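Local coordinates for protein NADP-dependent glyceraldehyde-3-phosphate dehydrogenase (Bacillus halodurans, PDB 3PRL) that probably oxidises glyceraldehyde 3-phosphate directly to 3-phosphoglycerate with NADP+ as cofactor, as a tetrameric member of the aldehyde dehydrogenase family, at residues L83-K88 / I116-A121; E93-E98 / I107-R112; H225-P230 / E249-I254; T243-S248 / V456-L461. One frame throughout, in Å; residues are numbered along the deposited sequence.

Contact 1: L83-K88 / I116-A121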
loop_
_atom_site.group_PDB
_atom_site.type_symbol
_atom_site.label_atom_id
_atom_site.label_comp_id
_atom_site.label_asym_id
_atom_site.label_seq_id
_atom_site.Cartn_x
_atom_site.Cartn_y
_atom_site.Cartn_z
ATOM N N LEU D 83 24.322 -13.773 -16.130
ATOM C CA LEU D 83 25.184 -14.934 -16.318
ATOM C C LEU D 83 24.391 -16.229 -16.500
ATOM O O LEU D 83 24.818 -17.095 -17.245
ATOM C CB LEU D 83 26.198 -15.091 -15.171
ATOM C CG LEU D 83 27.208 -13.982 -14.839
ATOM C CD1 LEU D 83 28.314 -14.516 -13.913
ATOM C CD2 LEU D 83 27.825 -13.319 -16.075
ATOM N N LEU D 84 23.253 -16.375 -15.819
ATOM C CA LEU D 84 22.436 -17.579 -16.027
ATOM C C LEU D 84 21.888 -17.618 -17.464
ATOM O O LEU D 84 22.050 -18.602 -18.177
ATOM C CB LEU D 84 21.313 -17.713 -14.976
ATOM C CG LEU D 84 21.681 -17.912 -13.491
ATOM C CD1 LEU D 84 20.465 -17.781 -12.549
ATOM C CD2 LEU D 84 22.392 -19.213 -13.211
ATOM N N GLU D 85 21.272 -16.521 -17.886
ATOM C CA GLU D 85 20.747 -16.358 -19.242
ATOM C C GLU D 85 21.810 -16.659 -20.301
ATOM O O GLU D 85 21.558 -17.397 -21.259
ATOM C CB GLU D 85 20.263 -14.924 -19.377
ATOM C CG GLU D 85 19.664 -14.523 -20.690
ATOM C CD GLU D 85 18.969 -13.189 -20.539
ATOM O OE1 GLU D 85 19.573 -12.159 -20.912
ATOM O OE2 GLU D 85 17.849 -13.167 -19.989
ATOM N N GLU D 86 22.989 -16.070 -20.109
ATOM C CA GLU D 86 24.184 -16.361 -20.889
ATOM C C GLU D 86 24.487 -17.864 -20.962
ATOM O O GLU D 86 24.888 -18.368 -22.017
ATOM C CB GLU D 86 25.376 -15.596 -20.292
ATOM C CG GLU D 86 26.701 -15.805 -21.002
ATOM C CD GLU D 86 27.811 -14.905 -20.474
ATOM O OE1 GLU D 86 27.570 -13.690 -20.285
ATOM O OE2 GLU D 86 28.932 -15.421 -20.262
ATOM N N ARG D 87 24.301 -18.573 -19.851
ATOM C CA ARG D 87 24.585 -20.014 -19.797
ATOM C C ARG D 87 23.321 -20.870 -19.955
ATOM O O ARG D 87 23.245 -21.998 -19.445
ATOM C CB ARG D 87 25.356 -20.368 -18.514
ATOM C CG ARG D 87 26.718 -19.684 -18.444
ATOM C CD ARG D 87 27.318 -19.652 -17.048
ATOM N NE ARG D 87 28.503 -18.787 -17.002
ATOM C CZ ARG D 87 29.268 -18.602 -15.931
ATOM N NH1 ARG D 87 28.999 -19.220 -14.791
ATOM N NH2 ARG D 87 30.317 -17.796 -16.006
ATOM N N LYS D 88 22.339 -20.314 -20.669
ATOM C CA LYS D 88 21.105 -21.012 -21.043
ATOM C C LYS D 88 21.370 -22.478 -21.373
ATOM O O LYS D 88 20.785 -23.384 -20.777
ATOM C CB LYS D 88 20.493 -20.358 -22.294
ATOM C CG LYS D 88 19.277 -19.490 -22.067
ATOM C CD LYS D 88 18.449 -19.291 -23.359
ATOM C CE LYS D 88 19.106 -18.359 -24.374
ATOM N NZ LYS D 88 20.136 -19.048 -25.230
ATOM N N ILE D 116 12.823 -14.466 -12.861
ATOM C CA ILE D 116 12.403 -14.387 -11.455
ATOM C C ILE D 116 13.399 -13.612 -10.595
ATOM O O ILE D 116 12.995 -12.845 -9.703
ATOM C CB ILE D 116 12.150 -15.792 -10.817
ATOM C CG1 ILE D 116 10.833 -16.385 -11.312
ATOM C CG2 ILE D 116 12.052 -15.697 -9.311
ATOM C CD1 ILE D 116 10.854 -17.931 -11.385
ATOM N N ILE D 117 14.686 -13.808 -10.852
ATOM C CA ILE D 117 15.736 -13.137 -10.107
ATOM C C ILE D 117 15.729 -11.617 -10.372
ATOM O O ILE D 117 15.921 -10.830 -9.444
ATOM C CB ILE D 117 17.120 -13.767 -10.406
ATOM C CG1 ILE D 117 17.184 -15.200 -9.848
ATOM C CG2 ILE D 117 18.282 -12.906 -9.878
ATOM C CD1 ILE D 117 18.262 -16.028 -10.454
ATOM N N ARG D 118 15.498 -11.206 -11.623
ATOM C CA ARG D 118 15.480 -9.767 -11.933
ATOM C C ARG D 118 14.275 -9.075 -11.306
ATOM O O ARG D 118 14.405 -8.012 -10.716
ATOM C CB ARG D 118 15.543 -9.522 -13.438
ATOM C CG ARG D 118 16.862 -9.952 -14.044
ATOM C CD ARG D 118 17.141 -9.200 -15.304
ATOM N NE ARG D 118 17.757 -10.062 -16.299
ATOM C CZ ARG D 118 17.073 -10.778 -17.182
ATOM N NH1 ARG D 118 15.738 -10.733 -17.199
ATOM N NH2 ARG D 118 17.727 -11.536 -18.056
ATOM N N HIS D 119 13.114 -9.708 -11.414
ATOM C CA HIS D 119 11.853 -9.169 -10.903
ATOM C C HIS D 119 11.809 -9.096 -9.383
ATOM O O HIS D 119 11.174 -8.198 -8.828
ATOM C CB HIS D 119 10.692 -10.002 -11.420
ATOM C CG HIS D 119 9.383 -9.286 -11.383
ATOM N ND1 HIS D 119 8.886 -8.589 -12.463
ATOM C CD2 HIS D 119 8.476 -9.142 -10.390
ATOM C CE1 HIS D 119 7.723 -8.056 -12.140
ATOM N NE2 HIS D 119 7.455 -8.373 -10.887
ATOM N N THR D 120 12.469 -10.064 -8.738
ATOM C CA THR D 120 12.706 -10.125 -7.297
ATOM C C THR D 120 13.610 -8.977 -6.853
ATOM O O THR D 120 13.342 -8.321 -5.836
ATOM C CB THR D 120 13.389 -11.498 -6.891
ATOM O OG1 THR D 120 12.482 -12.588 -7.087
ATOM C CG2 THR D 120 13.817 -11.512 -5.450
ATOM N N ALA D 121 14.725 -8.801 -7.567
ATOM C CA ALA D 121 15.618 -7.647 -7.335
ATOM C C ALA D 121 14.867 -6.305 -7.352
ATOM O O ALA D 121 14.974 -5.535 -6.387
ATOM C CB ALA D 121 16.748 -7.629 -8.328
#
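Glu-85 and Arg-118 meet with their side chains at about a right angle, the carboxylate oxygen OE2 coming in at the edge of the guanidinium, near its plane. OE2 of Glu-85 lies a short 2.5 Å from NH2 of Arg-118, a salt bridge whose N-H points poorly at the oxygen (129°), and the hydrogen bond within it is weak. The two flat groups are turned 61° against each other, not set in the flat, two-pronged pairing; only OE2 and NH2 are bonded across the contact. Glu-85 gets there extended, CG lying anti to the backbone N (chi1 -179°), whereas the arginine chain bends at chi3 to bring its end round. Asp-115 and Asp-82 add long, weak ion pairs to the same guanidinium. With an alanine at Glu-85, NH2 of Arg-118 would probably lose its carboxylate mate, and the guanidinium would be held less firmly in rotation. Next to this polar pair, Leu-84 and Ile-117 also cross at about a right angle and touch through their outermost methyls, CD1 to CD1 at 3.5 Å. Leu-84 packs further on Met-198 and Ala-201 of helix 192-204, and Ile-117 on Ala-170 of helix 167-178. This is helix-helix packing of helices 70-86 and 103-124 in the aldehyde dehydrogenase fold, with methyls inside and a salt bridge at the margin.

Contact 2: E93-E98 / I107-R112; sequences ELIMHE and IGEVSR
Ile-95 carries the whole contact from its side: two of its methyls face OE1 of Glu-109, and one of them also reaches Val-110. Its CG2 methyl lies 3.6 Å from OE1 of Glu-109, and its CD1 reaches CG2 of Val-110 at 3.8 Å while also standing 3.9 Å from OE1 of Glu-109. The isoleucine chain runs obliquely to both partners. CG2 is anti to the backbone N and CG1 lies beside it (chi1 -59°), which turns both methyls to helix 103-124. Glu-109 is extended, with CG anti to its own backbone N (chi1 173°), and its buried carboxylate is satisfied by residues outside the two helical segments: OE1 forms a salt bridge with Lys-101, and OE2 accepts hydrogen bonds from the backbone N atoms of Val-166 and Asn-167. These bonds fix the carboxylate, which can then present OE1 to aliphatic carbon without a polar mate from helix 88-98. Further out, Ile-95 also packs on Val-166, Ser-194 and Ala-106, and Val-110 on Ile-91. Helices 88-98 and 103-124 follow each other through a short connection and pack as an alpha-helical hairpin. The contact lies near the NADP+ site: the side chain of Glu-109 is about 8 Å from that of Ser-160, a cofactor-binding residue.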
loop_
_atom_site.group_PDB
_atom_site.type_symbol
_atom_site.label_atom_id
_atom_site.label_comp_id
_atom_site.label_asym_id
_atom_site.label_seq_id
_atom_site.Cartn_x
_atom_site.Cartn_y
_atom_site.Cartn_z
ATOM N N GLU D 93 21.170 -27.940 -20.482
ATOM C CA GLU D 93 21.558 -29.321 -20.815
ATOM C C GLU D 93 21.773 -30.207 -19.587
ATOM O O GLU D 93 21.407 -31.386 -19.598
ATOM C CB GLU D 93 22.781 -29.380 -21.761
ATOM C CG GLU D 93 24.119 -28.781 -21.240
ATOM C CD GLU D 93 24.941 -29.709 -20.326
ATOM O OE1 GLU D 93 25.958 -29.246 -19.756
ATOM O OE2 GLU D 93 24.581 -30.895 -20.169
ATOM N N LEU D 94 22.375 -29.639 -18.538
ATOM C CA LEU D 94 22.622 -30.377 -17.300
ATOM C C LEU D 94 21.289 -30.765 -16.676
ATOM O O LEU D 94 21.076 -31.917 -16.300
ATOM C CB LEU D 94 23.470 -29.560 -16.318
ATOM C CG LEU D 94 24.202 -30.313 -15.207
ATOM C CD1 LEU D 94 25.348 -31.146 -15.743
ATOM C CD2 LEU D 94 24.737 -29.338 -14.182
ATOM N N ILE D 95 20.380 -29.803 -16.597
ATOM C CA ILE D 95 19.026 -30.090 -16.121
ATOM C C ILE D 95 18.343 -31.233 -16.898
ATOM O O ILE D 95 17.871 -32.188 -16.281
ATOM C CB ILE D 95 18.122 -28.843 -16.097
ATOM C CG1 ILE D 95 18.725 -27.759 -15.198
ATOM C CG2 ILE D 95 16.725 -29.240 -15.624
ATOM C CD1 ILE D 95 18.049 -26.384 -15.336
ATOM N N MET D 96 18.288 -31.156 -18.232
ATOM C CA MET D 96 17.591 -32.227 -18.982
ATOM C C MET D 96 18.144 -33.622 -18.676
ATOM O O MET D 96 17.367 -34.550 -18.495
ATOM C CB MET D 96 17.441 -31.981 -20.499
ATOM C CG MET D 96 18.670 -31.598 -21.248
ATOM S SD MET D 96 18.830 -32.324 -22.900
ATOM C CE MET D 96 20.614 -32.451 -22.922
ATOM N N HIS D 97 19.466 -33.752 -18.570
ATOM C CA HIS D 97 20.070 -35.045 -18.233
ATOM C C HIS D 97 19.763 -35.455 -16.786
ATOM O O HIS D 97 19.246 -36.549 -16.553
ATOM C CB HIS D 97 21.593 -35.047 -18.457
ATOM C CG HIS D 97 22.009 -35.143 -19.893
ATOM N ND1 HIS D 97 22.852 -34.226 -20.484
ATOM C CD2 HIS D 97 21.714 -36.051 -20.853
ATOM C CE1 HIS D 97 23.055 -34.559 -21.746
ATOM N NE2 HIS D 97 22.373 -35.661 -21.997
ATOM N N GLU D 98 20.080 -34.561 -15.840
ATOM C CA GLU D 98 20.134 -34.873 -14.396
ATOM C C GLU D 98 18.784 -35.260 -13.805
ATOM O O GLU D 98 18.699 -36.167 -12.970
ATOM C CB GLU D 98 20.707 -33.677 -13.604
ATOM C CG GLU D 98 21.480 -34.055 -12.334
ATOM C CD GLU D 98 21.773 -32.867 -11.413
ATOM O OE1 GLU D 98 21.621 -31.691 -11.837
ATOM O OE2 GLU D 98 22.153 -33.100 -10.238
ATOM N N ILE D 107 16.025 -25.759 -20.603
ATOM C CA ILE D 107 16.617 -24.457 -20.926
ATOM C C ILE D 107 15.652 -23.365 -20.523
ATOM O O ILE D 107 16.079 -22.324 -20.063
ATOM C CB ILE D 107 16.927 -24.288 -22.439
ATOM C CG1 ILE D 107 17.793 -25.430 -22.951
ATOM C CG2 ILE D 107 17.601 -22.938 -22.698
ATOM C CD1 ILE D 107 17.588 -25.718 -24.435
ATOM N N GLY D 108 14.355 -23.625 -20.709
ATOM C CA GLY D 108 13.270 -22.712 -20.361
ATOM C C GLY D 108 13.256 -22.423 -18.871
ATOM O O GLY D 108 12.931 -21.311 -18.451
ATOM N N GLU D 109 13.631 -23.430 -18.083
ATOM C CA GLU D 109 13.752 -23.296 -16.642
ATOM C C GLU D 109 14.808 -22.271 -16.258
ATOM O O GLU D 109 14.572 -21.463 -15.364
ATOM C CB GLU D 109 14.082 -24.638 -15.983
ATOM C CG GLU D 109 14.381 -24.495 -14.490
ATOM C CD GLU D 109 14.441 -25.806 -13.742
ATOM O OE1 GLU D 109 14.331 -26.886 -14.374
ATOM O OE2 GLU D 109 14.608 -25.739 -12.513
ATOM N N VAL D 110 15.961 -22.318 -16.927
ATOM C CA VAL D 110 17.025 -21.331 -16.718
ATOM C C VAL D 110 16.582 -19.910 -17.145
ATOM O O VAL D 110 16.855 -18.948 -16.429
ATOM C CB VAL D 110 18.360 -21.713 -17.436
ATOM C CG1 VAL D 110 19.514 -20.851 -16.935
ATOM C CG2 VAL D 110 18.690 -23.203 -17.265
ATOM N N SER D 111 15.909 -19.788 -18.296
ATOM C CA SER D 111 15.415 -18.477 -18.783
ATOM C C SER D 111 14.486 -17.854 -17.766
ATOM O O SER D 111 14.655 -16.692 -17.382
ATOM C CB SER D 111 14.646 -18.594 -20.100
ATOM O OG SER D 111 15.432 -19.155 -21.118
ATOM N N ARG D 112 13.509 -18.644 -17.329
ATOM C CA ARG D 112 12.495 -18.162 -16.405
ATOM C C ARG D 112 13.144 -17.799 -15.073
ATOM O O ARG D 112 12.727 -16.839 -14.436
ATOM C CB ARG D 112 11.363 -19.189 -16.225
ATOM C CG ARG D 112 10.194 -18.700 -15.352
ATOM C CD ARG D 112 8.952 -19.608 -15.451
ATOM N NE ARG D 112 8.186 -19.615 -14.205
ATOM C CZ ARG D 112 7.146 -20.416 -13.945
ATOM N NH1 ARG D 112 6.722 -21.294 -14.850
ATOM N NH2 ARG D 112 6.529 -20.342 -12.766
#

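Contact 3: H225-P230 / E249-I254; sequences HLVEHP and EKAKMI
Val-227 and Ala-251 form the close-packed half of this contact, where the end of helix 223-227 meets the chain leaving helix 241-250. The backbones come near here, with CA of Glu-228 only 5.4 Å from CA of Ala-251. CG1 of Val-227 sits 3.9 Å from CB of Lys-250, and the two side chains cross at about a right angle; the same methyl is 4.2 Å from CB of Ala-251. That alanine methyl in turn rests 3.7 Å from the carbonyl O of Val-227. Both Val-227 and Ala-251 are buried, and Ala-251 is the first residue to leave helical geometry after helix 241-250.

On the solvent side the aliphatic parts of two long chains still touch, and it is their charged ends that are loose. Glu-228 lays its CG over the carbonyl O of Lys-250 at 3.8 Å, then continues extended, and its OE2 approaches CD of Lys-250 at 4.0 Å. Lys-250 is bent at chi2 and chi3, and its CG stands anti to the carbonyl carbon (chi1 -36°). These bends carry the ammonium away from the packed half and leave NZ 4.5 Å from OE2 of Glu-228, beyond salt-bridge range. The lysine side chain is also about 4 Å from that of Asp-224, an NADP+-binding residue. Further along the chain, Lys-252 makes a salt bridge to Glu-245 of the second subunit. The contact thus rests mainly on van der Waals packing of Val-227, Ala-251 and the aliphatic parts of Glu-228 and Lys-250, to which the opposite charges probably add a weak attraction.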
loop_
_atom_site.group_PDB
_atom_site.type_symbol
_atom_site.label_atom_id
_atom_site.label_comp_id
_atom_site.label_asym_id
_atom_site.label_seq_id
_atom_site.Cartn_x
_atom_site.Cartn_y
_atom_site.Cartn_z
ATOM N N HIS D 225 19.977 -32.498 11.349
ATOM C CA HIS D 225 20.966 -31.562 11.916
ATOM C C HIS D 225 20.812 -30.124 11.398
ATOM O O HIS D 225 20.981 -29.168 12.160
ATOM C CB HIS D 225 22.382 -32.076 11.630
ATOM C CG HIS D 225 23.480 -31.249 12.234
ATOM N ND1 HIS D 225 23.868 -31.366 13.555
ATOM C CD2 HIS D 225 24.293 -30.311 11.687
ATOM C CE1 HIS D 225 24.865 -30.532 13.798
ATOM N NE2 HIS D 225 25.143 -29.881 12.680
ATOM N N LEU D 226 20.503 -29.981 10.108
ATOM C CA LEU D 226 20.252 -28.673 9.520
ATOM C C LEU D 226 18.979 -28.063 10.089
ATOM O O LEU D 226 19.003 -26.968 10.633
ATOM C CB LEU D 226 20.130 -28.770 8.003
ATOM C CG LEU D 226 21.389 -28.940 7.157
ATOM C CD1 LEU D 226 21.061 -29.713 5.885
ATOM C CD2 LEU D 226 21.988 -27.590 6.821
ATOM N N VAL D 227 17.880 -28.800 9.970
ATOM C CA VAL D 227 16.551 -28.337 10.342
ATOM C C VAL D 227 16.438 -28.004 11.834
ATOM O O VAL D 227 15.636 -27.149 12.223
ATOM C CB VAL D 227 15.478 -29.358 9.844
ATOM C CG1 VAL D 227 14.331 -29.546 10.808
ATOM C CG2 VAL D 227 14.971 -28.946 8.478
ATOM N N GLU D 228 17.284 -28.656 12.634
ATOM C CA GLU D 228 17.345 -28.493 14.084
ATOM C C GLU D 228 18.370 -27.464 14.571
ATOM O O GLU D 228 18.514 -27.267 15.766
ATOM C CB GLU D 228 17.657 -29.845 14.744
ATOM C CG GLU D 228 16.554 -30.892 14.622
ATOM C CD GLU D 228 16.952 -32.278 15.153
ATOM O OE1 GLU D 228 18.155 -32.523 15.409
ATOM O OE2 GLU D 228 16.048 -33.135 15.303
ATOM N N HIS D 229 19.087 -26.821 13.654
ATOM C CA HIS D 229 20.226 -25.968 14.021
ATOM C C HIS D 229 19.841 -24.585 14.548
ATOM O O HIS D 229 19.228 -23.800 13.813
ATOM C CB HIS D 229 21.165 -25.799 12.820
ATOM C CG HIS D 229 22.602 -25.634 13.202
ATOM N ND1 HIS D 229 23.123 -24.435 13.633
ATOM C CD2 HIS D 229 23.626 -26.516 13.211
ATOM C CE1 HIS D 229 24.407 -24.587 13.899
ATOM N NE2 HIS D 229 24.737 -25.844 13.653
ATOM N N PRO D 230 20.235 -24.261 15.807
ATOM C CA PRO D 230 19.952 -22.938 16.369
ATOM C C PRO D 230 20.444 -21.771 15.499
ATOM O O PRO D 230 19.931 -20.657 15.630
ATOM C CB PRO D 230 20.684 -22.954 17.723
ATOM C CG PRO D 230 21.677 -24.056 17.622
ATOM C CD PRO D 230 21.037 -25.081 16.738
ATOM N N GLU D 249 7.820 -30.547 12.156
ATOM C CA GLU D 249 7.882 -31.262 13.427
ATOM C C GLU D 249 9.190 -31.008 14.178
ATOM O O GLU D 249 9.171 -30.785 15.396
ATOM C CB GLU D 249 7.669 -32.767 13.202
ATOM C CG GLU D 249 7.501 -33.603 14.484
ATOM C CD GLU D 249 7.947 -35.061 14.309
ATOM O OE1 GLU D 249 8.004 -35.551 13.153
ATOM O OE2 GLU D 249 8.238 -35.714 15.334
ATOM N N LYS D 250 10.318 -31.052 13.464
ATOM C CA LYS D 250 11.633 -31.016 14.120
ATOM C C LYS D 250 12.205 -29.613 14.345
ATOM O O LYS D 250 13.106 -29.441 15.171
ATOM C CB LYS D 250 12.662 -31.914 13.407
ATOM C CG LYS D 250 12.079 -33.206 12.826
ATOM C CD LYS D 250 12.935 -34.408 13.063
ATOM C CE LYS D 250 12.506 -35.151 14.321
ATOM N NZ LYS D 250 13.190 -36.466 14.339
ATOM N N ALA D 251 11.694 -28.624 13.610
ATOM C CA ALA D 251 12.120 -27.250 13.808
ATOM C C ALA D 251 11.279 -26.593 14.879
ATOM O O ALA D 251 10.120 -26.982 15.111
ATOM C CB ALA D 251 12.058 -26.453 12.524
ATOM N N LYS D 252 11.896 -25.634 15.567
ATOM C CA LYS D 252 11.193 -24.817 16.550
ATOM C C LYS D 252 11.700 -23.385 16.521
ATOM O O LYS D 252 12.836 -23.123 16.099
ATOM C CB LYS D 252 11.262 -25.418 17.963
ATOM C CG LYS D 252 12.579 -25.253 18.737
ATOM C CD LYS D 252 12.289 -25.346 20.253
ATOM C CE LYS D 252 13.554 -25.327 21.115
ATOM N NZ LYS D 252 14.111 -23.957 21.310
ATOM N N MET D 253 10.821 -22.477 16.944
ATOM C CA MET D 253 11.120 -21.060 17.189
ATOM C C MET D 253 11.505 -20.236 15.970
ATOM O O MET D 253 12.006 -19.105 16.119
ATOM C CB MET D 253 12.164 -20.884 18.288
ATOM C CG MET D 253 11.659 -21.237 19.650
ATOM S SD MET D 253 10.283 -20.258 20.315
ATOM C CE MET D 253 10.763 -18.547 19.975
ATOM N N ILE D 254 11.242 -20.771 14.779
ATOM C CA ILE D 254 11.523 -20.035 13.548
ATOM C C ILE D 254 10.398 -20.117 12.522
ATOM O O ILE D 254 9.537 -21.004 12.591
ATOM C CB ILE D 254 12.890 -20.449 12.933
ATOM C CG1 ILE D 254 12.804 -21.831 12.267
ATOM C CG2 ILE D 254 14.008 -20.371 13.988
ATOM C CD1 ILE D 254 14.054 -22.205 11.475
#

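Contact 4: T243-S248 / V456-L461; sequences TGERIS and VKKSGL
A single salt bridge at the partly exposed margin and a looser van der Waals touch of a methyl on a hydroxyl join helix 241-250, which carries the NADP+-binding Thr-243, to segment 456-461, which ends in strand 460-461. The bridge runs from NZ of Lys-458 to OE1 of Glu-245 at 3.1 Å, a hydrogen bond in which the ammonium meets the syn side of the oxygen, 26° out of the carboxylate plane. The two chains cross at about a right angle. Glu-245 folds over at chi2 (84°) to swing its carboxylate across; in Lys-458 the bend at chi4 (-41°) turns NZ back to OE1 of Glu-245, and CE and CD of the lysine also lie near that oxygen, at 3.4 and 3.6 Å. With a methionine in place of Lys-458, OE1 of Glu-245 would probably be left without the ammonium mate that this segment supplies. The second touch is wider: CD2 of Leu-461 stands 4.3 Å from OG of Ser-248. That hydroxyl is engaged by the backbone N of Met-253 of the second subunit, and Leu-461 packs on Ile-254 of that subunit, so the contact lies against the subunit interface. Among its neighbours, helix 241-250 rests through Ile-247 on strands 234-238 and 256-259, while strand 460-461 pairs antiparallel with strand 256-259, its Leu-461 bonded by backbone to Leu-258.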
loop_
_atom_site.group_PDB
_atom_site.type_symbol
_atom_site.label_atom_id
_atom_site.label_comp_id
_atom_site.label_asym_id
_atom_site.label_seq_id
_atom_site.Cartn_x
_atom_site.Cartn_y
_atom_site.Cartn_z
ATOM N N THR D 243 8.347 -35.423 3.946
ATOM C CA THR D 243 9.555 -34.652 4.327
ATOM C C THR D 243 9.200 -33.277 4.952
ATOM O O THR D 243 9.791 -32.852 5.947
ATOM C CB THR D 243 10.542 -34.441 3.130
ATOM O OG1 THR D 243 10.768 -35.685 2.434
ATOM C CG2 THR D 243 11.872 -33.865 3.629
ATOM N N GLY D 244 8.241 -32.594 4.344
ATOM C CA GLY D 244 7.762 -31.299 4.828
ATOM C C GLY D 244 7.327 -31.376 6.275
ATOM O O GLY D 244 7.732 -30.558 7.092
ATOM N N GLU D 245 6.520 -32.396 6.558
ATOM C CA GLU D 245 5.985 -32.755 7.880
ATOM C C GLU D 245 7.061 -32.891 8.955
ATOM O O GLU D 245 6.923 -32.349 10.069
ATOM C CB GLU D 245 5.285 -34.109 7.755
ATOM C CG GLU D 245 3.920 -34.197 8.379
ATOM C CD GLU D 245 2.856 -33.686 7.447
ATOM O OE1 GLU D 245 1.731 -34.234 7.459
ATOM O OE2 GLU D 245 3.159 -32.739 6.693
ATOM N N ARG D 246 8.099 -33.656 8.616
ATOM C CA ARG D 246 9.248 -33.899 9.486
ATOM C C ARG D 246 9.916 -32.584 9.846
ATOM O O ARG D 246 10.259 -32.354 10.997
ATOM C CB ARG D 246 10.287 -34.799 8.795
ATOM C CG ARG D 246 9.843 -36.213 8.465
ATOM C CD ARG D 246 10.904 -36.936 7.600
ATOM N NE ARG D 246 10.447 -38.238 7.094
ATOM C CZ ARG D 246 10.262 -38.535 5.807
ATOM N NH1 ARG D 246 10.502 -37.635 4.861
ATOM N NH2 ARG D 246 9.850 -39.750 5.455
ATOM N N ILE D 247 10.089 -31.718 8.851
ATOM C CA ILE D 247 10.736 -30.427 9.053
ATOM C C ILE D 247 9.946 -29.547 10.031
ATOM O O ILE D 247 10.510 -29.037 11.004
ATOM C CB ILE D 247 11.023 -29.742 7.695
ATOM C CG1 ILE D 247 12.194 -30.477 7.005
ATOM C CG2 ILE D 247 11.286 -28.238 7.864
ATOM C CD1 ILE D 247 12.364 -30.156 5.518
ATOM N N SER D 248 8.645 -29.420 9.798
ATOM C CA SER D 248 7.783 -28.639 10.673
ATOM C C SER D 248 7.876 -29.218 12.072
ATOM O O SER D 248 8.043 -28.481 13.043
ATOM C CB SER D 248 6.337 -28.625 10.150
ATOM O OG SER D 248 5.465 -27.865 10.985
ATOM N N VAL D 456 -2.644 -24.892 0.934
ATOM C CA VAL D 456 -3.246 -25.022 2.265
ATOM C C VAL D 456 -3.387 -26.521 2.616
ATOM O O VAL D 456 -2.950 -27.372 1.841
ATOM C CB VAL D 456 -4.596 -24.271 2.373
ATOM C CG1 VAL D 456 -4.421 -22.811 1.962
ATOM C CG2 VAL D 456 -5.673 -24.927 1.511
ATOM N N LYS D 457 -3.990 -26.820 3.774
ATOM C CA LYS D 457 -4.108 -28.189 4.281
ATOM C C LYS D 457 -2.722 -28.835 4.365
ATOM O O LYS D 457 -1.809 -28.247 4.924
ATOM C CB LYS D 457 -5.033 -29.023 3.400
ATOM C CG LYS D 457 -6.458 -28.593 3.365
ATOM C CD LYS D 457 -7.279 -29.738 2.820
ATOM C CE LYS D 457 -8.444 -29.227 2.011
ATOM N NZ LYS D 457 -9.269 -30.356 1.515
ATOM N N LYS D 458 -2.556 -30.024 3.793
ATOM C CA LYS D 458 -1.248 -30.684 3.791
ATOM C C LYS D 458 -0.298 -30.250 2.661
ATOM O O LYS D 458 0.869 -30.652 2.642
ATOM C CB LYS D 458 -1.413 -32.201 3.793
ATOM C CG LYS D 458 -1.596 -32.772 5.182
ATOM C CD LYS D 458 -1.148 -34.230 5.251
ATOM C CE LYS D 458 -1.533 -34.865 6.583
ATOM N NZ LYS D 458 -1.307 -33.914 7.729
ATOM N N SER D 459 -0.812 -29.427 1.745
ATOM C CA SER D 459 -0.077 -28.885 0.585
ATOM C C SER D 459 0.972 -27.800 0.883
ATOM O O SER D 459 1.794 -27.461 0.014
ATOM C CB SER D 459 -1.078 -28.355 -0.449
ATOM O OG SER D 459 -1.672 -29.419 -1.183
ATOM N N GLY D 460 0.937 -27.231 2.089
ATOM C CA GLY D 460 1.988 -26.305 2.499
ATOM C C GLY D 460 1.704 -25.414 3.698
ATOM O O GLY D 460 0.737 -25.619 4.425
ATOM N N LEU D 461 2.582 -24.428 3.875
ATOM C CA LEU D 461 2.621 -23.555 5.037
ATOM C C LEU D 461 3.257 -22.224 4.599
ATOM O O LEU D 461 4.314 -22.211 3.956
ATOM C CB LEU D 461 3.412 -24.240 6.162
ATOM C CG LEU D 461 3.589 -23.620 7.555
ATOM C CD1 LEU D 461 2.260 -23.339 8.223
ATOM C CD2 LEU D 461 4.445 -24.536 8.444
#

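How the contacts relate
Contact 2 is fully buried, whereas contacts 1, 3 and 4 are partly buried. Contacts 1 and 2 share helix 103-124 and touch, as where O of Leu-84 meets CG1 of Val-110 at 3.6 Å; contact 2 is nested inside the loop that contact 1 closes. Contacts 3 and 4 share helix 241-250 and touch through Val-227 and Ile-247, their segments alternating along the chain. Contacts 1 and 4 rely on a salt bridge beside a smaller touch, contact 2 on aliphatic groups against a carboxylate satisfied elsewhere, contact 3 on van der Waals packing, including aliphatic parts of charged chains whose ends do not meet. Contacts 1, 3 and 4 also reach the second subunit; contact 2 touches no other chain.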